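Long-range contacts in CD180 antigen (Mus musculus, PDB 3T6Q), which probably cooperates with MD-1 and TLR4 in the innate immune response of B cells to bacterial lipopolysaccharide and leads to NF-kappa-B activation: residues Thr336-Leu341 with Asp361-Asp366; Glu387-Lys392 with Ala408-Lys413; Leu436-Ser441 with Gly458-Lys463. All coordinates share one frame; numbering follows the deposited sequence. Where two conformers were deposited one is given.

Contact 1 (Thr336-Leu341 with Asp361-Asp366); sequences TKRLEL and DIETSD. With GOL (glycerol), chain L.
Arg338 NH1 draws on several groups at once, chief among them the backbone carbonyl of Glu363. The NH1 to Glu363 O distance is only 2.8 Å, but the bond is bent, 125° at the hydrogen, and therefore weak. A water accepts from Arg338 NH1 at 3.0 Å and donates to Glu363 OE2 at 2.9 Å, bridging the two side chains, whose direct salt bridge is long. Glu340 OE1 also lies near NH1; both carboxylate oxygens stand well out of the guanidinium plane and act through charge alone. The other terminal nitrogen turns back on its own segment: NH2 donates to Leu339 O at 2.8 Å, from above the carbonyl plane. CG stands anti to the backbone N (chi1 -166°), and bends further out at chi2 and chi3 lay the guanidinium across the backbone of Glu363, whose N sits over one face near the rim. On the way the aliphatic part passes close to Asp361, with CG 3.1 Å from Asp361 O. The two segments follow the inner strands 329-331 and 354-356 of consecutive leucine-rich repeats, LRR 11 and LRR 12, and run side by side across the flank of the solenoid. Beneath these polar groups the buried Ile362 side chain meets Leu341 at about a right angle, Leu341 CD2 touching Ile362 CD1 at 3.6 Å, while Ile362 CG1 rests 3.5 Å from Leu339 O. Asn386 of the next repeat takes up the Ile362 N-H through its side-chain oxygen. At the other end a glycerol, probably from the crystallisation liquor, lies beside the Asp361 carboxylate.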
# COMPACT_ATOMS: atom_id res chain seq x y z
N THR A 336 14.54 11.24 -34.05
CA THR A 336 13.13 11.65 -34.28
C THR A 336 12.97 12.52 -35.50
O THR A 336 11.86 12.82 -35.89
CB THR A 336 12.52 12.33 -33.05
OG1 THR A 336 13.24 13.53 -32.84
CG2 THR A 336 12.67 11.38 -31.80
N LYS A 337 14.07 12.94 -36.10
CA LYS A 337 14.04 13.65 -37.38
C LYS A 337 14.69 12.71 -38.40
O LYS A 337 15.48 11.82 -38.03
CB LYS A 337 14.92 14.92 -37.28
CG LYS A 337 14.34 15.99 -36.39
CD LYS A 337 15.15 17.27 -36.44
CE LYS A 337 14.87 18.12 -35.22
NZ LYS A 337 13.59 18.86 -35.29
N ARG A 338 14.44 12.91 -39.68
CA ARG A 338 15.27 12.25 -40.72
C ARG A 338 16.77 12.53 -40.48
O ARG A 338 17.18 13.68 -40.39
CB ARG A 338 14.84 12.81 -42.10
CG ARG A 338 15.33 12.06 -43.34
CD ARG A 338 16.84 11.94 -43.53
NE ARG A 338 17.27 12.13 -44.93
CZ ARG A 338 18.37 11.60 -45.50
NH1 ARG A 338 18.61 11.91 -46.76
NH2 ARG A 338 19.21 10.75 -44.85
N LEU A 339 17.61 11.51 -40.42
CA LEU A 339 19.01 11.74 -40.12
C LEU A 339 19.80 11.76 -41.42
O LEU A 339 19.77 10.78 -42.15
CB LEU A 339 19.53 10.62 -39.20
CG LEU A 339 21.01 10.74 -38.74
CD1 LEU A 339 21.20 11.98 -37.86
CD2 LEU A 339 21.42 9.48 -38.00
N GLU A 340 20.52 12.84 -41.68
CA GLU A 340 21.44 12.87 -42.83
C GLU A 340 22.80 12.31 -42.36
O GLU A 340 23.37 12.81 -41.39
CB GLU A 340 21.58 14.34 -43.32
CG GLU A 340 22.72 14.52 -44.33
CD GLU A 340 22.54 13.62 -45.56
OE1 GLU A 340 21.47 13.67 -46.19
OE2 GLU A 340 23.47 12.85 -45.90
N LEU A 341 23.33 11.33 -43.05
CA LEU A 341 24.58 10.69 -42.59
C LEU A 341 25.82 11.49 -42.98
O LEU A 341 26.90 11.32 -42.40
CB LEU A 341 24.71 9.27 -43.17
CG LEU A 341 23.65 8.24 -42.72
CD1 LEU A 341 24.06 6.82 -43.11
CD2 LEU A 341 23.43 8.36 -41.21
N ASP A 361 15.11 6.98 -40.76
CA ASP A 361 14.62 7.49 -42.04
C ASP A 361 15.73 7.93 -42.97
O ASP A 361 15.61 8.97 -43.65
CB ASP A 361 13.69 8.68 -41.81
CG ASP A 361 12.26 8.25 -41.44
OD1 ASP A 361 11.82 7.09 -41.71
OD2 ASP A 361 11.56 9.12 -40.87
N ILE A 362 16.85 7.20 -42.97
CA ILE A 362 18.00 7.60 -43.75
C ILE A 362 17.63 7.28 -45.20
O ILE A 362 17.07 6.17 -45.48
CB ILE A 362 19.28 6.82 -43.33
CG1 ILE A 362 19.74 7.28 -41.92
CG2 ILE A 362 20.39 6.90 -44.38
CD1 ILE A 362 20.56 6.19 -41.20
N GLU A 363 17.96 8.22 -46.09
CA GLU A 363 17.75 8.06 -47.55
C GLU A 363 19.02 8.54 -48.28
O GLU A 363 19.59 9.58 -47.93
CB GLU A 363 16.51 8.87 -48.02
CG GLU A 363 16.02 8.54 -49.45
CD GLU A 363 16.75 9.33 -50.55
OE1 GLU A 363 16.70 8.91 -51.76
OE2 GLU A 363 17.39 10.37 -50.23
N THR A 364 19.45 7.83 -49.32
CA THR A 364 20.59 8.33 -50.08
C THR A 364 20.65 7.75 -51.50
O THR A 364 20.25 6.61 -51.74
CB THR A 364 21.94 8.11 -49.32
OG1 THR A 364 23.04 8.68 -50.07
CG2 THR A 364 22.21 6.63 -49.12
N SER A 365 21.17 8.54 -52.43
CA SER A 365 21.46 8.08 -53.81
C SER A 365 22.74 7.23 -53.95
O SER A 365 22.99 6.64 -55.02
CB SER A 365 21.61 9.28 -54.74
OG SER A 365 22.85 9.96 -54.53
N ASP A 366 23.56 7.15 -52.91
CA ASP A 366 24.85 6.43 -53.02
C ASP A 366 25.39 6.05 -51.64
O ASP A 366 26.01 6.86 -50.96
CB ASP A 366 25.84 7.33 -53.81
CG ASP A 366 27.17 6.66 -54.16
OD1 ASP A 366 27.52 5.59 -53.62
OD2 ASP A 366 27.90 7.25 -55.00
C1 GOL L . 11.49 6.47 -36.23
O1 GOL L . 11.10 7.38 -35.20
C2 GOL L . 11.86 7.34 -37.44
O2 GOL L . 12.03 6.52 -38.61
C3 GOL L . 13.16 8.10 -37.21
O3 GOL L . 13.27 9.20 -38.17
O HOH W 1 16.10 12.29 -48.44

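Contact 2 (Glu387-Lys392 with Ala408-Lys413); sequences EPLSLK and AFTRLK
Residues 389-391 and 412-413 pair as a short two-stranded parallel sheet, in which Leu389 N donates to Arg411 O (3.0 Å), Leu389 O accepts from Lys413 N (2.8 Å) and Leu391 N donates to Lys413 O (3.0 Å). CA-H...O contacts from Pro388, Leu412 and Ser390 fill in between these bonds. Leu389 and Leu412 put their side chains on one face, which is buried; Ser390 and Lys413 occupy the other, nearer solvent. On the buried face Leu389 CG packs against Thr410 CG2 at 3.7 Å, and Leu391 CD1 slants across to Leu412 CD1 at 4.1 Å. The methyl of Thr410 is delivered there because CG2 lies anti to the backbone N while OG1 stands beside it (chi1 -69°). That hydroxyl is taken up inside the repeat before: it accepts from Asn386 N and donates to Leu383 O, as befits a residue at the asparagine position of the LxxLxLxxN consensus. On the outer face Lys413 bends at chi2 (-58°), which lays its chain back along the strand so that CE comes to rest 3.9 Å from Pro388 CB; Ser390 OG lies alongside Lys413 CB at 3.7 Å. Pro388 CG also sits over a face of the Arg411 guanidinium, a placement left doubtful by the second conformer of that arginine. The pair lies on the flank of the solenoid, following the inner strands 380-382 and 404-406 of LRR 13 and LRR 14; on its other side segment 387-392 is bonded through the backbones of Pro388 and Ser390 to Thr364 of the preceding repeat.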
# COMPACT_ATOMS: atom_id res chain seq x y z
N GLU A 387 14.79 4.62 -45.03
CA GLU A 387 14.22 4.95 -46.33
C GLU A 387 15.15 4.40 -47.41
O GLU A 387 16.18 3.78 -47.09
CB GLU A 387 13.98 6.48 -46.45
CG GLU A 387 12.81 6.91 -45.59
CD GLU A 387 11.49 6.43 -46.16
OE1 GLU A 387 10.80 5.68 -45.48
OE2 GLU A 387 11.15 6.79 -47.29
N PRO A 388 14.79 4.58 -48.68
CA PRO A 388 15.56 3.90 -49.73
C PRO A 388 17.05 4.26 -49.82
O PRO A 388 17.45 5.42 -49.83
CB PRO A 388 14.78 4.26 -51.02
CG PRO A 388 13.38 4.46 -50.53
CD PRO A 388 13.58 5.23 -49.25
N LEU A 389 17.88 3.22 -49.84
CA LEU A 389 19.29 3.36 -50.06
C LEU A 389 19.61 2.81 -51.46
O LEU A 389 19.20 1.67 -51.81
CB LEU A 389 20.08 2.54 -49.01
CG LEU A 389 19.69 2.82 -47.54
CD1 LEU A 389 20.55 1.95 -46.61
CD2 LEU A 389 19.91 4.32 -47.19
N SER A 390 20.34 3.59 -52.24
CA SER A 390 20.82 3.13 -53.55
C SER A 390 22.23 2.62 -53.34
O SER A 390 23.07 3.34 -52.78
CB SER A 390 20.83 4.31 -54.52
OG SER A 390 19.51 4.82 -54.67
N LEU A 391 22.49 1.39 -53.76
CA LEU A 391 23.81 0.78 -53.60
C LEU A 391 24.42 0.49 -54.97
O LEU A 391 23.81 -0.21 -55.79
CB LEU A 391 23.75 -0.51 -52.76
CG LEU A 391 22.90 -0.54 -51.49
CD1 LEU A 391 22.93 -1.94 -50.89
CD2 LEU A 391 23.42 0.47 -50.48
N LYS A 392 25.62 1.01 -55.21
CA LYS A 392 26.39 0.63 -56.40
C LYS A 392 27.31 -0.58 -56.08
O LYS A 392 27.36 -1.04 -54.94
CB LYS A 392 27.19 1.81 -56.93
CG LYS A 392 26.33 2.99 -57.42
CD LYS A 392 27.14 4.28 -57.50
CE LYS A 392 26.27 5.54 -57.55
NZ LYS A 392 25.34 5.55 -58.72
N ALA A 408 17.14 -5.02 -42.98
CA ALA A 408 15.71 -5.42 -42.98
C ALA A 408 14.81 -4.17 -43.04
O ALA A 408 15.07 -3.19 -42.33
CB ALA A 408 15.37 -6.25 -41.75
N PHE A 409 13.76 -4.25 -43.87
CA PHE A 409 12.72 -3.21 -44.01
C PHE A 409 13.28 -1.92 -44.58
O PHE A 409 12.66 -0.87 -44.49
CB PHE A 409 11.98 -2.98 -42.67
CG PHE A 409 11.27 -4.22 -42.20
CD1 PHE A 409 10.03 -4.57 -42.75
CD2 PHE A 409 11.88 -5.08 -41.30
CE1 PHE A 409 9.39 -5.75 -42.37
CE2 PHE A 409 11.24 -6.25 -40.91
CZ PHE A 409 10.00 -6.58 -41.46
N THR A 410 14.44 -1.98 -45.20
CA THR A 410 14.98 -0.81 -45.84
C THR A 410 15.02 -1.15 -47.33
O THR A 410 15.75 -2.08 -47.72
CB THR A 410 16.41 -0.51 -45.30
OG1 THR A 410 16.31 -0.08 -43.93
CG2 THR A 410 17.07 0.56 -46.17
N ARG A 411 14.30 -0.38 -48.15
CA ARG A 411 14.26 -0.60 -49.60
C ARG A 411 15.65 -0.36 -50.23
O ARG A 411 16.30 0.67 -49.96
CB ARG A 411 13.19 0.31 -50.24
CG ARG A 411 13.23 0.39 -51.77
CD ARG A 411 11.82 0.62 -52.37
NE ARG A 411 10.94 1.29 -51.42
CZ ARG A 411 10.56 2.56 -51.50
NH1 ARG A 411 9.79 3.07 -50.55
NH2 ARG A 411 10.95 3.31 -52.51
N LEU A 412 16.13 -1.28 -51.06
CA LEU A 412 17.42 -1.09 -51.67
C LEU A 412 17.25 -0.94 -53.19
O LEU A 412 16.47 -1.67 -53.82
CB LEU A 412 18.38 -2.26 -51.34
CG LEU A 412 18.55 -2.58 -49.85
CD1 LEU A 412 19.43 -3.82 -49.77
CD2 LEU A 412 19.20 -1.42 -49.10
N LYS A 413 17.94 0.02 -53.76
CA LYS A 413 17.86 0.25 -55.21
C LYS A 413 19.20 -0.10 -55.75
O LYS A 413 20.18 0.55 -55.43
CB LYS A 413 17.64 1.73 -55.54
CG LYS A 413 16.55 2.41 -54.77
CD LYS A 413 15.23 1.72 -54.97
CE LYS A 413 14.16 2.69 -54.51
NZ LYS A 413 12.79 2.31 -54.97

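Contact 3 (Leu436-Ser441 with Gly458-Lys463); sequences LLDISS and GNHFPK
Asn459 OD1 accepts the backbone N-H of Leu437 at 2.9 Å, the donor lying in the plane of the amide carbonyl. Two residues on, Ile439 N donates to His460 O over 3.2 Å in a straight bond (180° at the hydrogen), a single bridge between two segments that form no regular strand. Ile439 then closes on Phe461: its CB stands over the ring in a CH-pi contact, 3.8 Å from the centroid of Phe461 and offset toward the rim, and Ile439 CG2 reaches Phe461 CZ at 3.4 Å. The arrangement is that of neighbouring leucine-rich repeats, here LRR 15 and LRR 16, with Asn459 the asparagine of the consensus LxxLxLxxN and Phe461 two positions beyond it, its ring turned into the interior against Leu488. The asparagine joins three polar backbone groups, for its ND2 donates to Leu432 O and Leu456 O while OD1 serves Leu437, and this double use fixes the rotation of the amide. Farther out on the surface, the His460 ring is swung back over segment 436-441 by a chi1 of 73°, bringing CD2 to 3.3 Å from Leu437 O and one ring face over Asp438 CA. Pro462 packs against Asp438 and Ser440, Pro462 CG lying 3.5 Å from Ser440 OG. An Asx turn holds that surface in shape: Asp438 OD2 accepts from Ser440 N (3.0 Å) and Ser440 OG (2.8 Å), both from the same side of the carboxylate plane. Ile439 O in turn is held by the Ser471 hydroxyl.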
# COMPACT_ATOMS: atom_id res chain seq x y z
N LEU A 436 13.00 -5.59 -50.92
CA LEU A 436 12.35 -5.56 -52.25
C LEU A 436 13.36 -5.64 -53.38
O LEU A 436 13.24 -4.91 -54.34
CB LEU A 436 11.42 -4.34 -52.43
CG LEU A 436 10.39 -4.10 -51.34
CD1 LEU A 436 9.44 -2.95 -51.68
CD2 LEU A 436 9.63 -5.37 -50.99
N LEU A 437 14.36 -6.52 -53.24
CA LEU A 437 15.36 -6.73 -54.29
C LEU A 437 14.84 -7.77 -55.26
O LEU A 437 13.99 -8.58 -54.91
CB LEU A 437 16.67 -7.26 -53.69
CG LEU A 437 17.47 -6.24 -52.89
CD1 LEU A 437 18.43 -7.04 -52.03
CD2 LEU A 437 18.22 -5.29 -53.80
N ASP A 438 15.39 -7.76 -56.47
CA ASP A 438 15.06 -8.79 -57.46
C ASP A 438 16.12 -9.88 -57.29
O ASP A 438 17.30 -9.72 -57.63
CB ASP A 438 15.11 -8.20 -58.86
CG ASP A 438 14.96 -9.25 -59.96
OD1 ASP A 438 15.12 -8.87 -61.13
OD2 ASP A 438 14.69 -10.44 -59.69
N ILE A 439 15.68 -11.00 -56.76
CA ILE A 439 16.62 -12.04 -56.35
C ILE A 439 17.00 -12.92 -57.52
O ILE A 439 17.70 -13.94 -57.35
CB ILE A 439 16.03 -12.89 -55.20
CG1 ILE A 439 15.54 -11.99 -54.06
CG2 ILE A 439 17.06 -13.86 -54.65
CD1 ILE A 439 16.64 -11.07 -53.54
N SER A 440 16.57 -12.57 -58.73
CA SER A 440 16.97 -13.39 -59.88
C SER A 440 18.31 -12.93 -60.50
O SER A 440 18.93 -13.69 -61.27
CB SER A 440 15.87 -13.40 -60.95
OG SER A 440 15.83 -12.13 -61.59
N SER A 441 18.76 -11.70 -60.17
CA SER A 441 20.01 -11.14 -60.72
C SER A 441 21.23 -11.99 -60.31
O SER A 441 21.48 -12.17 -59.13
CB SER A 441 20.22 -9.72 -60.24
OG SER A 441 21.50 -9.28 -60.69
N GLY A 458 9.92 -11.67 -47.76
CA GLY A 458 9.30 -10.50 -48.42
C GLY A 458 10.01 -9.87 -49.62
O GLY A 458 9.75 -8.71 -49.97
N ASN A 459 10.90 -10.60 -50.28
CA ASN A 459 11.46 -10.12 -51.54
C ASN A 459 10.72 -10.83 -52.69
O ASN A 459 9.69 -11.47 -52.43
CB ASN A 459 12.96 -10.35 -51.62
CG ASN A 459 13.72 -9.45 -50.66
OD1 ASN A 459 14.16 -8.38 -51.03
ND2 ASN A 459 13.81 -9.86 -49.40
N HIS A 460 11.24 -10.76 -53.93
CA HIS A 460 10.51 -11.31 -55.10
C HIS A 460 11.35 -11.84 -56.22
O HIS A 460 12.52 -11.46 -56.41
CB HIS A 460 9.55 -10.27 -55.68
CG HIS A 460 10.25 -9.15 -56.42
ND1 HIS A 460 10.39 -9.14 -57.77
CD2 HIS A 460 10.87 -7.99 -55.95
CE1 HIS A 460 11.06 -8.03 -58.14
NE2 HIS A 460 11.35 -7.32 -57.03
N PHE A 461 10.73 -12.74 -56.99
CA PHE A 461 11.33 -13.26 -58.20
C PHE A 461 10.38 -12.92 -59.34
O PHE A 461 9.16 -12.89 -59.14
CB PHE A 461 11.51 -14.78 -58.11
CG PHE A 461 12.61 -15.22 -57.17
CD1 PHE A 461 13.85 -15.59 -57.66
CD2 PHE A 461 12.38 -15.27 -55.80
CE1 PHE A 461 14.85 -16.02 -56.78
CE2 PHE A 461 13.36 -15.69 -54.92
CZ PHE A 461 14.61 -16.05 -55.41
N PRO A 462 10.94 -12.69 -60.55
CA PRO A 462 10.06 -12.41 -61.69
C PRO A 462 9.02 -13.54 -61.84
O PRO A 462 9.39 -14.71 -61.88
CB PRO A 462 11.03 -12.40 -62.88
CG PRO A 462 12.36 -12.08 -62.29
CD PRO A 462 12.37 -12.71 -60.93
N LYS A 463 7.73 -13.17 -61.84
CA LYS A 463 6.61 -14.13 -62.03
C LYS A 463 6.48 -15.22 -60.95
O LYS A 463 5.94 -16.30 -61.23
CB LYS A 463 6.71 -14.81 -63.40
CG LYS A 463 6.82 -13.86 -64.57
CD LYS A 463 5.67 -12.88 -64.59
CE LYS A 463 5.30 -12.56 -66.02
NZ LYS A 463 4.43 -11.37 -66.02

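All three contacts join consecutive leucine-rich repeats on the flank of the solenoid, and each is partly buried, with leucine, isoleucine or phenylalanine side chains in the interior and most charged ones at the surface; Thr410 and Asn459 are buried polar residues. Contact 2 alone pairs two regular strands and rests on backbone hydrogen bonding. In contact 1 an arginine reaching over the neighbouring segment does most of the polar work, whereas in contact 3 it is shared by a consensus asparagine and one backbone bridge. Contacts 1 and 2, centres about 11 Å apart, meet at the Thr364 backbone. Contact 2 reaches contact 3 by apolar packing of Leu412 on Leu437; contacts 1 and 3 do not meet.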